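PDB 3A32: probable threonyl-tRNA synthetase 1 from Aeropyrum pernix, which probably attaches threonine to tRNA(Thr) in two steps, activating the amino acid with ATP and then passing it to the acceptor end, without an editing domain of its own. Local coordinates for residues A[55-60]-A[459-464]; A[332-337]-A[447-452]; A[395-400]-A[423-428]. One frame throughout, in Å; residues are numbered along the deposited sequence.

Contact 1 (A[55-60]-A[459-464]); sequences LAEVLA and QAPRIP
Glu57 and Val58, neighbours on helix 48-65, form a groove into which Pro461 presses the CB-CG-CD edge of its ring. From CB the glutamate runs outward with CG anti to the backbone N (chi1 173°) and the rest of the chain extended, which carries the carboxylate past the proline ring, the two side chains sliding by in opposite directions. Glu57 CD comes within 3.7 Å of Pro461 CG. Glu57 OE1 lies 3.5 Å from Pro461 CB, a van der Waals touch with no bond in it, and Glu57 OE2 also meets the ring. The charge is answered elsewhere: OE1 forms a salt bridge with Lys61 of the second subunit, OE2 one with Lys61 of its own chain. Val58 and Pro461 cross at about a right angle, with Val58 CG2 a tight 3.5 Å from Pro461 CG. With alanine at Glu57, Lys61 of each subunit would probably lose a carboxylate partner and a gap would open beside the proline ring. Just before Pro461, Gln459 NE2 bonds Ala460 O of the second subunit, and the reverse. Such packing of a catalytic-region helix against the loop after helix 435-457 belongs to the homodimer interface of this class II synthetase.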
ATOM      1  N   LEU A  55      -3.877  -4.145  -5.303  1.00  7.00           N
ATOM      2  CA  LEU A  55      -2.949  -3.924  -6.378  1.00  7.17           C
ATOM      3  C   LEU A  55      -1.515  -3.672  -5.849  1.00  6.58           C
ATOM      4  O   LEU A  55      -0.556  -4.379  -6.241  1.00  6.58           O
ATOM      5  CB  LEU A  55      -3.508  -2.748  -7.194  1.00  8.54           C
ATOM      6  CG  LEU A  55      -3.748  -2.783  -8.699  1.00  9.82           C
ATOM      7  CD1 LEU A  55      -3.719  -4.211  -9.324  1.00 12.90           C
ATOM      8  CD2 LEU A  55      -4.992  -2.029  -9.044  1.00 10.40           C
ATOM      9  N   ALA A  56      -1.376  -2.744  -4.906  1.00  5.34           N
ATOM     10  CA  ALA A  56      -0.068  -2.455  -4.327  1.00  6.22           C
ATOM     11  C   ALA A  56       0.582  -3.699  -3.748  1.00  6.77           C
ATOM     12  O   ALA A  56       1.784  -3.925  -3.924  1.00  6.15           O
ATOM     13  CB  ALA A  56      -0.178  -1.372  -3.214  1.00  5.31           C
ATOM     14  N   GLU A  57      -0.242  -4.490  -3.047  1.00  6.95           N
ATOM     15  CA  GLU A  57       0.163  -5.650  -2.270  1.00  7.25           C
ATOM     16  C   GLU A  57       0.566  -6.807  -3.168  1.00  6.32           C
ATOM     17  O   GLU A  57       1.601  -7.432  -2.950  1.00  6.86           O
ATOM     18  CB  GLU A  57      -1.014  -6.080  -1.368  1.00  6.73           C
ATOM     19  CG  GLU A  57      -0.720  -7.349  -0.672  1.00 10.42           C
ATOM     20  CD  GLU A  57      -1.915  -8.008   0.064  1.00 10.42           C
ATOM     21  OE1 GLU A  57      -2.845  -7.274   0.452  1.00  8.33           O
ATOM     22  OE2 GLU A  57      -1.833  -9.284   0.250  1.00 11.36           O
ATOM     23  N   VAL A  58      -0.290  -7.128  -4.145  1.00  5.12           N
ATOM     24  CA  VAL A  58       0.006  -8.143  -5.173  1.00  3.49           C
ATOM     25  C   VAL A  58       1.233  -7.782  -6.015  1.00  3.78           C
ATOM     26  O   VAL A  58       2.099  -8.609  -6.196  1.00  5.40           O
ATOM     27  CB  VAL A  58      -1.216  -8.398  -6.151  1.00  3.00           C
ATOM     28  CG1 VAL A  58      -0.807  -9.326  -7.317  1.00  2.00           C
ATOM     29  CG2 VAL A  58      -2.419  -8.995  -5.382  1.00  2.00           C
ATOM     30  N   LEU A  59       1.311  -6.559  -6.520  1.00  3.29           N
ATOM     31  CA  LEU A  59       2.440  -6.161  -7.348  1.00  4.23           C
ATOM     32  C   LEU A  59       3.724  -6.078  -6.549  1.00  4.57           C
ATOM     33  O   LEU A  59       4.754  -6.505  -7.052  1.00  5.57           O
ATOM     34  CB  LEU A  59       2.175  -4.826  -8.086  1.00  4.43           C
ATOM     35  CG  LEU A  59       0.946  -4.904  -9.001  1.00  7.00           C
ATOM     36  CD1 LEU A  59       0.577  -3.530  -9.567  1.00  5.56           C
ATOM     37  CD2 LEU A  59       1.238  -5.944 -10.105  1.00  6.50           C
ATOM     38  N   ALA A  60       3.666  -5.542  -5.319  1.00  3.75           N
ATOM     39  CA  ALA A  60       4.813  -5.513  -4.425  1.00  4.37           C
ATOM     40  C   ALA A  60       5.352  -6.917  -4.127  1.00  4.76           C
ATOM     41  O   ALA A  60       6.538  -7.180  -4.312  1.00  4.71           O
ATOM     42  CB  ALA A  60       4.489  -4.749  -3.097  1.00  3.62           C
ATOM     43  N   GLN A 459       0.115 -14.802  -1.698  1.00 12.91           N
ATOM     44  CA  GLN A 459      -1.115 -14.600  -0.917  1.00 14.07           C
ATOM     45  C   GLN A 459      -2.061 -13.862  -1.845  1.00 12.96           C
ATOM     46  O   GLN A 459      -1.647 -12.922  -2.526  1.00 12.83           O
ATOM     47  CB  GLN A 459      -0.780 -13.782   0.378  1.00 15.43           C
ATOM     48  CG  GLN A 459       0.544 -14.277   1.159  1.00 15.46           C
ATOM     49  CD  GLN A 459       0.899 -13.469   2.434  1.00 16.78           C
ATOM     50  OE1 GLN A 459       1.425 -12.326   2.377  1.00  7.98           O
ATOM     51  NE2 GLN A 459       0.614 -14.087   3.614  1.00 20.04           N
ATOM     52  N   ALA A 460      -3.306 -14.315  -1.940  1.00 12.33           N
ATOM     53  CA  ALA A 460      -4.337 -13.448  -2.502  1.00 11.14           C
ATOM     54  C   ALA A 460      -4.857 -12.500  -1.385  1.00 10.46           C
ATOM     55  O   ALA A 460      -5.116 -12.939  -0.270  1.00 10.49           O
ATOM     56  CB  ALA A 460      -5.476 -14.251  -3.117  1.00 11.06           C
ATOM     57  N   PRO A 461      -4.955 -11.195  -1.676  1.00  9.12           N
ATOM     58  CA  PRO A 461      -5.530 -10.207  -0.746  1.00  8.15           C
ATOM     59  C   PRO A 461      -6.999 -10.345  -0.450  1.00  7.12           C
ATOM     60  O   PRO A 461      -7.818 -10.334  -1.357  1.00  7.08           O
ATOM     61  CB  PRO A 461      -5.334  -8.848  -1.459  1.00  8.14           C
ATOM     62  CG  PRO A 461      -4.329  -9.093  -2.500  1.00  9.33           C
ATOM     63  CD  PRO A 461      -4.492 -10.566  -2.926  1.00  8.85           C
ATOM     64  N   ARG A 462      -7.313 -10.417   0.834  1.00  5.60           N
ATOM     65  CA  ARG A 462      -8.656 -10.373   1.314  1.00  6.86           C
ATOM     66  C   ARG A 462      -8.802  -9.053   2.046  1.00  6.69           C
ATOM     67  O   ARG A 462      -8.248  -8.854   3.131  1.00  6.75           O
ATOM     68  CB  ARG A 462      -8.949 -11.539   2.306  1.00  6.81           C
ATOM     69  CG  ARG A 462      -8.670 -12.935   1.706  1.00  8.75           C
ATOM     70  CD  ARG A 462      -9.907 -13.372   0.952  1.00  8.41           C
ATOM     71  NE  ARG A 462      -9.736 -14.661   0.330  1.00  9.85           N
ATOM     72  CZ  ARG A 462      -9.926 -15.840   0.925  1.00 10.70           C
ATOM     73  NH1 ARG A 462     -10.280 -15.919   2.202  1.00  8.53           N
ATOM     74  NH2 ARG A 462      -9.756 -16.955   0.208  1.00 10.26           N
ATOM     75  N   ILE A 463      -9.542  -8.157   1.425  1.00  5.80           N
ATOM     76  CA  ILE A 463      -9.843  -6.898   2.026  1.00  5.59           C
ATOM     77  C   ILE A 463     -11.386  -6.815   2.026  1.00  6.22           C
ATOM     78  O   ILE A 463     -11.968  -6.474   0.970  1.00  5.52           O
ATOM     79  CB  ILE A 463      -9.241  -5.758   1.235  1.00  5.56           C
ATOM     80  CG1 ILE A 463      -7.728  -6.046   1.020  1.00  2.74           C
ATOM     81  CG2 ILE A 463      -9.576  -4.409   2.000  1.00  4.38           C
ATOM     82  CD1 ILE A 463      -7.049  -5.093   0.092  1.00  2.31           C
ATOM     83  N   PRO A 464     -12.023  -7.219   3.174  1.00  5.11           N
ATOM     84  CA  PRO A 464     -13.493  -7.373   3.290  1.00  5.01           C
ATOM     85  C   PRO A 464     -14.198  -6.064   3.276  1.00  5.50           C
ATOM     86  O   PRO A 464     -13.649  -5.021   3.681  1.00  5.87           O
ATOM     87  CB  PRO A 464     -13.715  -8.048   4.653  1.00  4.11           C
ATOM     88  CG  PRO A 464     -12.419  -7.898   5.433  1.00  5.20           C
ATOM     89  CD  PRO A 464     -11.302  -7.630   4.400  1.00  5.08           C
TER

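Contact 2 (A[332-337]-A[447-452]); sequences MPFTLA and EELESP
Leu449, on helix 435-457, meets Phe334, which stands at the start of the short 3-10 turn 334-336. Leu449 CB lies 3.8 Å from Phe334 CB, and Leu449 CD1 reaches Phe334 CD1 at 3.6 Å, so the leucine packs against CB and the CG-CD1 side of Phe334, obliquely to the ring, the two side chains crossing at about a right angle. The backbone of Leu449 takes part through water 1, which accepts a hydrogen bond from Thr335 N at 2.8 Å and gives a weak one to Leu449 O at 3.4 Å. Glu450 comes next. Although its first bond does not aim at the turn, the chain extends beyond CG and brings the carboxylate to the ring, where Glu450 OE2 lies in the ring plane at the edge, 3.7 Å from Phe334 CE2. Carboxylate and ring planes stand 76° apart. Lower on the same side chain, Glu450 CG lies 3.8 Å from Thr335 OG1, while at the tip OE1 forms a salt bridge with Arg462, which probably fixes how the carboxylate is turned. Phe334 also touches Ala446, Ala398 and Val399. Phe334 thus packs the linker from the class II catalytic region against helix 435-457 of the anticodon-binding domain.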
ATOM      1  N   MET A 332     -14.254  -7.176 -13.721  1.00  7.86           N
ATOM      2  CA  MET A 332     -12.986  -7.305 -13.004  1.00  8.17           C
ATOM      3  C   MET A 332     -12.703  -8.767 -12.654  1.00  8.38           C
ATOM      4  O   MET A 332     -13.659  -9.535 -12.345  1.00  7.84           O
ATOM      5  CB  MET A 332     -13.044  -6.512 -11.679  1.00  7.78           C
ATOM      6  CG  MET A 332     -13.315  -4.984 -11.838  1.00  9.71           C
ATOM      7  SD  MET A 332     -12.074  -4.212 -12.902  1.00 14.64           S
ATOM      8  CE  MET A 332     -10.625  -4.277 -11.805  1.00  9.42           C
ATOM      9  N   PRO A 333     -11.397  -9.139 -12.620  1.00  7.93           N
ATOM     10  CA  PRO A 333     -11.030 -10.461 -12.090  1.00  7.24           C
ATOM     11  C   PRO A 333     -11.410 -10.536 -10.608  1.00  7.05           C
ATOM     12  O   PRO A 333     -11.390  -9.494  -9.934  1.00  6.84           O
ATOM     13  CB  PRO A 333      -9.500 -10.521 -12.234  1.00  7.72           C
ATOM     14  CG  PRO A 333      -9.044  -9.130 -12.632  1.00  8.43           C
ATOM     15  CD  PRO A 333     -10.229  -8.305 -12.999  1.00  8.10           C
ATOM     16  N   PHE A 334     -11.729 -11.744 -10.110  1.00  5.12           N
ATOM     17  CA  PHE A 334     -12.252 -11.936  -8.774  1.00  4.64           C
ATOM     18  C   PHE A 334     -11.492 -11.154  -7.690  1.00  5.51           C
ATOM     19  O   PHE A 334     -12.120 -10.550  -6.818  1.00  4.07           O
ATOM     20  CB  PHE A 334     -12.325 -13.427  -8.418  1.00  3.87           C
ATOM     21  CG  PHE A 334     -12.820 -13.703  -7.031  1.00  2.46           C
ATOM     22  CD1 PHE A 334     -14.172 -13.933  -6.793  1.00  2.02           C
ATOM     23  CD2 PHE A 334     -11.922 -13.815  -5.972  1.00  2.40           C
ATOM     24  CE1 PHE A 334     -14.644 -14.236  -5.502  1.00  4.66           C
ATOM     25  CE2 PHE A 334     -12.375 -14.099  -4.683  1.00  5.10           C
ATOM     26  CZ  PHE A 334     -13.750 -14.309  -4.440  1.00  4.11           C
ATOM     27  N   THR A 335     -10.151 -11.191  -7.736  1.00  5.48           N
ATOM     28  CA  THR A 335      -9.350 -10.607  -6.665  1.00  7.14           C
ATOM     29  C   THR A 335      -9.501  -9.055  -6.576  1.00  6.51           C
ATOM     30  O   THR A 335      -9.362  -8.450  -5.499  1.00  6.48           O
ATOM     31  CB  THR A 335      -7.857 -11.062  -6.759  1.00  8.24           C
ATOM     32  OG1 THR A 335      -7.777 -12.499  -6.575  1.00 10.66           O
ATOM     33  CG2 THR A 335      -7.039 -10.452  -5.657  1.00 10.51           C
ATOM     34  N   LEU A 336      -9.845  -8.456  -7.710  1.00  6.26           N
ATOM     35  CA  LEU A 336      -9.948  -7.021  -7.906  1.00  5.94           C
ATOM     36  C   LEU A 336     -11.380  -6.462  -8.059  1.00  5.87           C
ATOM     37  O   LEU A 336     -11.562  -5.276  -8.350  1.00  7.08           O
ATOM     38  CB  LEU A 336      -9.114  -6.652  -9.135  1.00  4.50           C
ATOM     39  CG  LEU A 336      -7.605  -6.966  -9.036  1.00  5.98           C
ATOM     40  CD1 LEU A 336      -6.962  -6.435 -10.317  1.00  5.21           C
ATOM     41  CD2 LEU A 336      -6.899  -6.399  -7.725  1.00  2.00           C
ATOM     42  N   ALA A 337     -12.393  -7.297  -7.857  1.00  6.34           N
ATOM     43  CA  ALA A 337     -13.777  -6.914  -8.068  1.00  4.45           C
ATOM     44  C   ALA A 337     -14.237  -6.143  -6.825  1.00  5.80           C
ATOM     45  O   ALA A 337     -14.112  -6.637  -5.688  1.00  5.87           O
ATOM     46  CB  ALA A 337     -14.649  -8.183  -8.284  1.00  3.15           C
ATOM     47  N   GLU A 447     -11.139 -19.569  -3.759  1.00 12.30           N
ATOM     48  CA  GLU A 447      -9.757 -19.933  -3.717  1.00 14.43           C
ATOM     49  C   GLU A 447      -9.260 -20.421  -5.075  1.00 13.58           C
ATOM     50  O   GLU A 447      -8.116 -20.145  -5.448  1.00 13.34           O
ATOM     51  CB  GLU A 447      -9.515 -20.930  -2.565  1.00 13.05           C
ATOM     52  CG  GLU A 447     -10.064 -20.261  -1.263  1.00 18.93           C
ATOM     53  CD  GLU A 447      -9.711 -20.912   0.086  1.00 21.18           C
ATOM     54  OE1 GLU A 447      -9.433 -22.153   0.120  1.00 27.02           O
ATOM     55  OE2 GLU A 447      -9.739 -20.151   1.119  1.00 27.38           O
ATOM     56  N   GLU A 448     -10.110 -21.147  -5.797  1.00 13.41           N
ATOM     57  CA  GLU A 448      -9.832 -21.532  -7.182  1.00 14.50           C
ATOM     58  C   GLU A 448      -9.722 -20.265  -8.058  1.00 12.51           C
ATOM     59  O   GLU A 448      -8.792 -20.116  -8.836  1.00 11.96           O
ATOM     60  CB  GLU A 448     -10.922 -22.500  -7.721  1.00 15.53           C
ATOM     61  CG  GLU A 448     -10.521 -23.275  -9.017  1.00 25.12           C
ATOM     62  CD  GLU A 448      -9.183 -24.061  -8.854  1.00 36.24           C
ATOM     63  OE1 GLU A 448      -9.065 -24.845  -7.849  1.00 40.71           O
ATOM     64  OE2 GLU A 448      -8.251 -23.881  -9.701  1.00 36.85           O
ATOM     65  N   LEU A 449     -10.631 -19.320  -7.881  1.00 10.68           N
ATOM     66  CA  LEU A 449     -10.528 -18.054  -8.642  1.00  9.97           C
ATOM     67  C   LEU A 449      -9.300 -17.206  -8.234  1.00  9.16           C
ATOM     68  O   LEU A 449      -8.844 -16.375  -9.021  1.00  8.76           O
ATOM     69  CB  LEU A 449     -11.831 -17.227  -8.550  1.00  8.96           C
ATOM     70  CG  LEU A 449     -13.133 -17.922  -8.960  1.00 11.02           C
ATOM     71  CD1 LEU A 449     -14.382 -17.041  -8.656  1.00  4.86           C
ATOM     72  CD2 LEU A 449     -13.090 -18.325 -10.443  1.00  7.73           C
ATOM     73  N   GLU A 450      -8.759 -17.449  -7.032  1.00  8.56           N
ATOM     74  CA  GLU A 450      -7.651 -16.659  -6.459  1.00  7.98           C
ATOM     75  C   GLU A 450      -6.320 -17.291  -6.804  1.00  8.38           C
ATOM     76  O   GLU A 450      -5.274 -16.679  -6.691  1.00  9.03           O
ATOM     77  CB  GLU A 450      -7.775 -16.577  -4.938  1.00  6.47           C
ATOM     78  CG  GLU A 450      -8.781 -15.541  -4.494  1.00  6.84           C
ATOM     79  CD  GLU A 450      -9.001 -15.521  -2.995  1.00  9.29           C
ATOM     80  OE1 GLU A 450      -8.734 -16.540  -2.294  1.00 12.41           O
ATOM     81  OE2 GLU A 450      -9.453 -14.476  -2.513  1.00  7.67           O
ATOM     82  N   SER A 451      -6.388 -18.530  -7.254  1.00  8.18           N
ATOM     83  CA  SER A 451      -5.227 -19.369  -7.468  1.00  8.11           C
ATOM     84  C   SER A 451      -4.153 -18.719  -8.340  1.00  7.54           C
ATOM     85  O   SER A 451      -2.974 -18.737  -7.987  1.00  6.92           O
ATOM     86  CB  SER A 451      -5.688 -20.696  -8.102  1.00  8.35           C
ATOM     87  OG  SER A 451      -4.637 -21.589  -7.951  1.00 12.64           O
ATOM     88  N   PRO A 452      -4.546 -18.161  -9.503  1.00  7.84           N
ATOM     89  CA  PRO A 452      -3.523 -17.517 -10.318  1.00  7.94           C
ATOM     90  C   PRO A 452      -2.840 -16.337  -9.583  1.00  7.66           C
ATOM     91  O   PRO A 452      -1.649 -16.110  -9.803  1.00  7.59           O
ATOM     92  CB  PRO A 452      -4.315 -16.962 -11.532  1.00  8.43           C
ATOM     93  CG  PRO A 452      -5.560 -17.747 -11.583  1.00  8.31           C
ATOM     94  CD  PRO A 452      -5.886 -18.046 -10.119  1.00  7.80           C
TER
HETATM   95  O   HOH W   1      -8.638 -12.995  -9.206  1.00 12.89           O

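Contact 3 (A[395-400]-A[423-428]); sequences AKPAVN and MKRRRL. With SO4 (sulfate ion), chain D; SO4 (sulfate ion), chain B.
Arg425 reaches over from strand 424-431 to carbonyls of the loop just before strand 399-403. Arg425 NH2 donates to Pro397 O at 2.9 Å, with an N-H...O angle of 156°, and the acceptor lies close to the guanidinium plane. NH1 adds two weak bonds, one to the same Pro397 O and one to Ala398 O, so a single carbonyl oxygen takes both terminal nitrogens. Asn400 ND2 stands 3.1 Å above one face of the Arg425 guanidinium, offset toward the rim, the two planes 40° apart. ND2 and the arginine nitrogens are all donors, so this is packing over the face, not a hydrogen bond. A bend at chi2 (-88°) turns the arginine toward these partners. Both strands belong to the mixed sheet of the anticodon-binding domain, where strand 412-419 runs between them; Arg425 therefore spans a neighbouring strand, with a weak bond from NH1 to Arg416 O. In the second shell, Glu392 forms a salt bridge with Arg425 NE and a weak bond with Asn400 ND2, and probably helps to position both groups. Farther out, Arg427 NH1 and NH2 grip the chain D sulfate. Lys396 NZ donates to the chain B sulfate; both ions probably come from the crystallisation liquor.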
ATOM      1  N   ALA A 395     -23.292  -2.983 -10.877  1.00 10.39           N
ATOM      2  CA  ALA A 395     -22.354  -3.462  -9.891  1.00 10.68           C
ATOM      3  C   ALA A 395     -21.445  -4.612 -10.372  1.00 11.19           C
ATOM      4  O   ALA A 395     -20.292  -4.729  -9.890  1.00 11.18           O
ATOM      5  CB  ALA A 395     -23.085  -3.869  -8.655  1.00 11.52           C
ATOM      6  N   LYS A 396     -21.956  -5.440 -11.310  1.00  9.66           N
ATOM      7  CA  LYS A 396     -21.175  -6.522 -11.924  1.00  8.48           C
ATOM      8  C   LYS A 396     -20.353  -7.330 -10.903  1.00  8.58           C
ATOM      9  O   LYS A 396     -19.099  -7.355 -10.994  1.00  8.30           O
ATOM     10  CB  LYS A 396     -20.263  -5.976 -13.022  1.00  8.03           C
ATOM     11  CG  LYS A 396     -21.003  -5.460 -14.233  1.00  9.37           C
ATOM     12  CD  LYS A 396     -20.102  -4.765 -15.230  1.00  7.74           C
ATOM     13  CE  LYS A 396     -20.907  -4.444 -16.475  1.00  9.19           C
ATOM     14  NZ  LYS A 396     -21.926  -3.367 -16.273  1.00  7.91           N
ATOM     15  N   PRO A 397     -21.046  -7.973  -9.910  1.00  7.56           N
ATOM     16  CA  PRO A 397     -20.324  -8.691  -8.855  1.00  6.40           C
ATOM     17  C   PRO A 397     -19.544  -9.825  -9.476  1.00  6.27           C
ATOM     18  O   PRO A 397     -19.978 -10.366 -10.481  1.00  7.54           O
ATOM     19  CB  PRO A 397     -21.456  -9.239  -7.964  1.00  6.30           C
ATOM     20  CG  PRO A 397     -22.646  -8.320  -8.250  1.00  5.30           C
ATOM     21  CD  PRO A 397     -22.506  -8.100  -9.744  1.00  6.85           C
ATOM     22  N   ALA A 398     -18.398 -10.186  -8.921  1.00  5.90           N
ATOM     23  CA  ALA A 398     -17.628 -11.313  -9.468  1.00  6.36           C
ATOM     24  C   ALA A 398     -18.465 -12.605  -9.462  1.00  6.65           C
ATOM     25  O   ALA A 398     -18.521 -13.304 -10.461  1.00  7.89           O
ATOM     26  CB  ALA A 398     -16.273 -11.507  -8.700  1.00  4.52           C
ATOM     27  N   VAL A 399     -19.147 -12.899  -8.355  1.00  7.27           N
ATOM     28  CA  VAL A 399     -19.934 -14.144  -8.218  1.00  6.50           C
ATOM     29  C   VAL A 399     -21.321 -13.780  -7.694  1.00  7.51           C
ATOM     30  O   VAL A 399     -21.387 -13.063  -6.718  1.00  8.71           O
ATOM     31  CB  VAL A 399     -19.222 -15.151  -7.238  1.00  6.85           C
ATOM     32  CG1 VAL A 399     -20.010 -16.480  -7.092  1.00  4.08           C
ATOM     33  CG2 VAL A 399     -17.739 -15.487  -7.705  1.00  4.86           C
ATOM     34  N   ASN A 400     -22.406 -14.229  -8.350  1.00  7.63           N
ATOM     35  CA  ASN A 400     -23.791 -14.128  -7.819  1.00  8.61           C
ATOM     36  C   ASN A 400     -24.222 -15.418  -7.146  1.00  8.40           C
ATOM     37  O   ASN A 400     -24.074 -16.478  -7.744  1.00  8.99           O
ATOM     38  CB  ASN A 400     -24.864 -13.719  -8.888  1.00  6.58           C
ATOM     39  CG  ASN A 400     -24.589 -12.353  -9.519  1.00  8.05           C
ATOM     40  OD1 ASN A 400     -23.911 -11.487  -8.922  1.00  5.16           O
ATOM     41  ND2 ASN A 400     -25.093 -12.157 -10.761  1.00  6.54           N
ATOM     42  N   MET A 423     -17.061 -14.034 -21.528  1.00 17.83           N
ATOM     43  CA  MET A 423     -17.848 -12.849 -21.132  1.00 15.10           C
ATOM     44  C   MET A 423     -19.302 -13.226 -20.864  1.00 14.62           C
ATOM     45  O   MET A 423     -20.202 -12.528 -21.281  1.00 13.26           O
ATOM     46  CB  MET A 423     -17.793 -11.729 -22.196  1.00 15.40           C
ATOM     47  CG  MET A 423     -16.402 -11.057 -22.355  1.00 14.08           C
ATOM     48  SD  MET A 423     -15.901 -10.068 -20.943  1.00 14.69           S
ATOM     49  CE  MET A 423     -17.192  -8.802 -20.955  1.00  7.30           C
ATOM     50  N   LYS A 424     -19.505 -14.333 -20.149  1.00 14.95           N
ATOM     51  CA  LYS A 424     -20.807 -14.829 -19.745  1.00 15.72           C
ATOM     52  C   LYS A 424     -20.710 -15.327 -18.315  1.00 14.83           C
ATOM     53  O   LYS A 424     -19.649 -15.812 -17.886  1.00 14.30           O
ATOM     54  CB  LYS A 424     -21.258 -16.001 -20.656  1.00 16.05           C
ATOM     55  CG  LYS A 424     -21.444 -15.606 -22.163  1.00 19.68           C
ATOM     56  CD  LYS A 424     -22.311 -16.631 -22.929  1.00 19.76           C
ATOM     57  CE  LYS A 424     -22.201 -16.636 -24.493  1.00 24.49           C
ATOM     58  NZ  LYS A 424     -23.538 -17.130 -25.159  1.00 26.45           N
ATOM     59  N   ARG A 425     -21.830 -15.224 -17.599  1.00 13.31           N
ATOM     60  CA  ARG A 425     -22.071 -15.984 -16.367  1.00 13.00           C
ATOM     61  C   ARG A 425     -22.047 -17.497 -16.585  1.00 13.28           C
ATOM     62  O   ARG A 425     -22.573 -18.025 -17.586  1.00 13.16           O
ATOM     63  CB  ARG A 425     -23.440 -15.614 -15.768  1.00 12.27           C
ATOM     64  CG  ARG A 425     -23.520 -14.187 -15.259  1.00 11.56           C
ATOM     65  CD  ARG A 425     -23.052 -14.095 -13.826  1.00 10.06           C
ATOM     66  NE  ARG A 425     -23.045 -12.696 -13.363  1.00  9.50           N
ATOM     67  CZ  ARG A 425     -22.221 -12.234 -12.433  1.00  6.64           C
ATOM     68  NH1 ARG A 425     -21.325 -13.046 -11.863  1.00  5.82           N
ATOM     69  NH2 ARG A 425     -22.282 -10.974 -12.097  1.00  4.31           N
ATOM     70  N   ARG A 426     -21.470 -18.207 -15.643  1.00 13.42           N
ATOM     71  CA  ARG A 426     -21.474 -19.638 -15.735  1.00 15.06           C
ATOM     72  C   ARG A 426     -22.007 -20.211 -14.438  1.00 13.33           C
ATOM     73  O   ARG A 426     -21.460 -19.944 -13.376  1.00 12.24           O
ATOM     74  CB  ARG A 426     -20.068 -20.160 -16.046  1.00 14.87           C
ATOM     75  CG  ARG A 426     -20.003 -21.660 -16.253  1.00 20.08           C
ATOM     76  CD  ARG A 426     -18.608 -22.108 -16.789  1.00 21.55           C
ATOM     77  NE  ARG A 426     -17.627 -22.076 -15.718  1.00 34.01           N
ATOM     78  CZ  ARG A 426     -17.489 -23.029 -14.790  1.00 38.64           C
ATOM     79  NH1 ARG A 426     -18.265 -24.131 -14.802  1.00 38.55           N
ATOM     80  NH2 ARG A 426     -16.558 -22.870 -13.848  1.00 40.39           N
ATOM     81  N   ARG A 427     -23.064 -21.025 -14.556  1.00 12.39           N
ATOM     82  CA  ARG A 427     -23.764 -21.614 -13.425  1.00 11.20           C
ATOM     83  C   ARG A 427     -23.066 -22.786 -12.827  1.00 11.12           C
ATOM     84  O   ARG A 427     -22.617 -23.692 -13.531  1.00 11.59           O
ATOM     85  CB  ARG A 427     -25.190 -22.011 -13.843  1.00 11.74           C
ATOM     86  CG  ARG A 427     -26.096 -22.297 -12.697  1.00 10.66           C
ATOM     87  CD  ARG A 427     -27.532 -22.378 -13.098  1.00 12.55           C
ATOM     88  NE  ARG A 427     -28.228 -23.150 -12.077  1.00 17.85           N
ATOM     89  CZ  ARG A 427     -29.525 -23.464 -12.086  1.00 19.77           C
ATOM     90  NH1 ARG A 427     -30.317 -23.106 -13.083  1.00 17.71           N
ATOM     91  NH2 ARG A 427     -30.018 -24.188 -11.099  1.00 23.01           N
ATOM     92  N   LEU A 428     -22.953 -22.777 -11.501  1.00 11.44           N
ATOM     93  CA  LEU A 428     -22.428 -23.933 -10.758  1.00 11.23           C
ATOM     94  C   LEU A 428     -23.487 -24.346  -9.779  1.00 10.70           C
ATOM     95  O   LEU A 428     -24.264 -23.530  -9.313  1.00 11.19           O
ATOM     96  CB  LEU A 428     -21.155 -23.613  -9.956  1.00 10.47           C
ATOM     97  CG  LEU A 428     -20.019 -22.809 -10.570  1.00 13.11           C
ATOM     98  CD1 LEU A 428     -19.043 -22.427  -9.456  1.00 12.95           C
ATOM     99  CD2 LEU A 428     -19.307 -23.562 -11.702  1.00 13.66           C
TER
HETATM  100  S   SO4 D 474     -33.487 -24.673 -11.780  1.00 52.85           S
HETATM  101  O1  SO4 D 474     -34.944 -24.620 -11.762  1.00 54.44           O
HETATM  102  O2  SO4 D 474     -33.100 -26.069 -12.040  1.00 51.31           O
HETATM  103  O3  SO4 D 474     -33.001 -23.769 -12.818  1.00 53.94           O
HETATM  104  O4  SO4 D 474     -32.969 -24.132 -10.523  1.00 52.48           O
HETATM  105  S   SO4 B 472     -23.249  -3.217 -19.685  1.00 30.11           S
HETATM  106  O1  SO4 B 472     -23.819  -4.492 -19.215  1.00 32.96           O
HETATM  107  O2  SO4 B 472     -21.956  -3.214 -20.374  1.00 28.70           O
HETATM  108  O3  SO4 B 472     -24.215  -2.798 -20.678  1.00 34.40           O
HETATM  109  O4  SO4 B 472     -23.157  -2.315 -18.537  1.00 28.63           O

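Overall arrangement
Followed from the N terminus, the chain first lays down helix 48-65, whose partner in contact 1 arrives only after 398 intervening residues, closing the widest loop. Within that loop the chain completes the catalytic region and enters the linker 332-337, which opens contact 2; helix 435-457 closes it 109 residues later. Contact 3 is nested in turn, joining the edge strand 424-431 to strand 399-403 across 22 residues. The three enclose one another and none crosses. Contacts 1 and 2 meet through the Arg462–Glu450 salt bridge, and contacts 2 and 3 through Phe334 and Leu449 packing on Ala398 and Val399. Contacts 1 and 3 do not touch, their nearest atoms being about 11 Å apart.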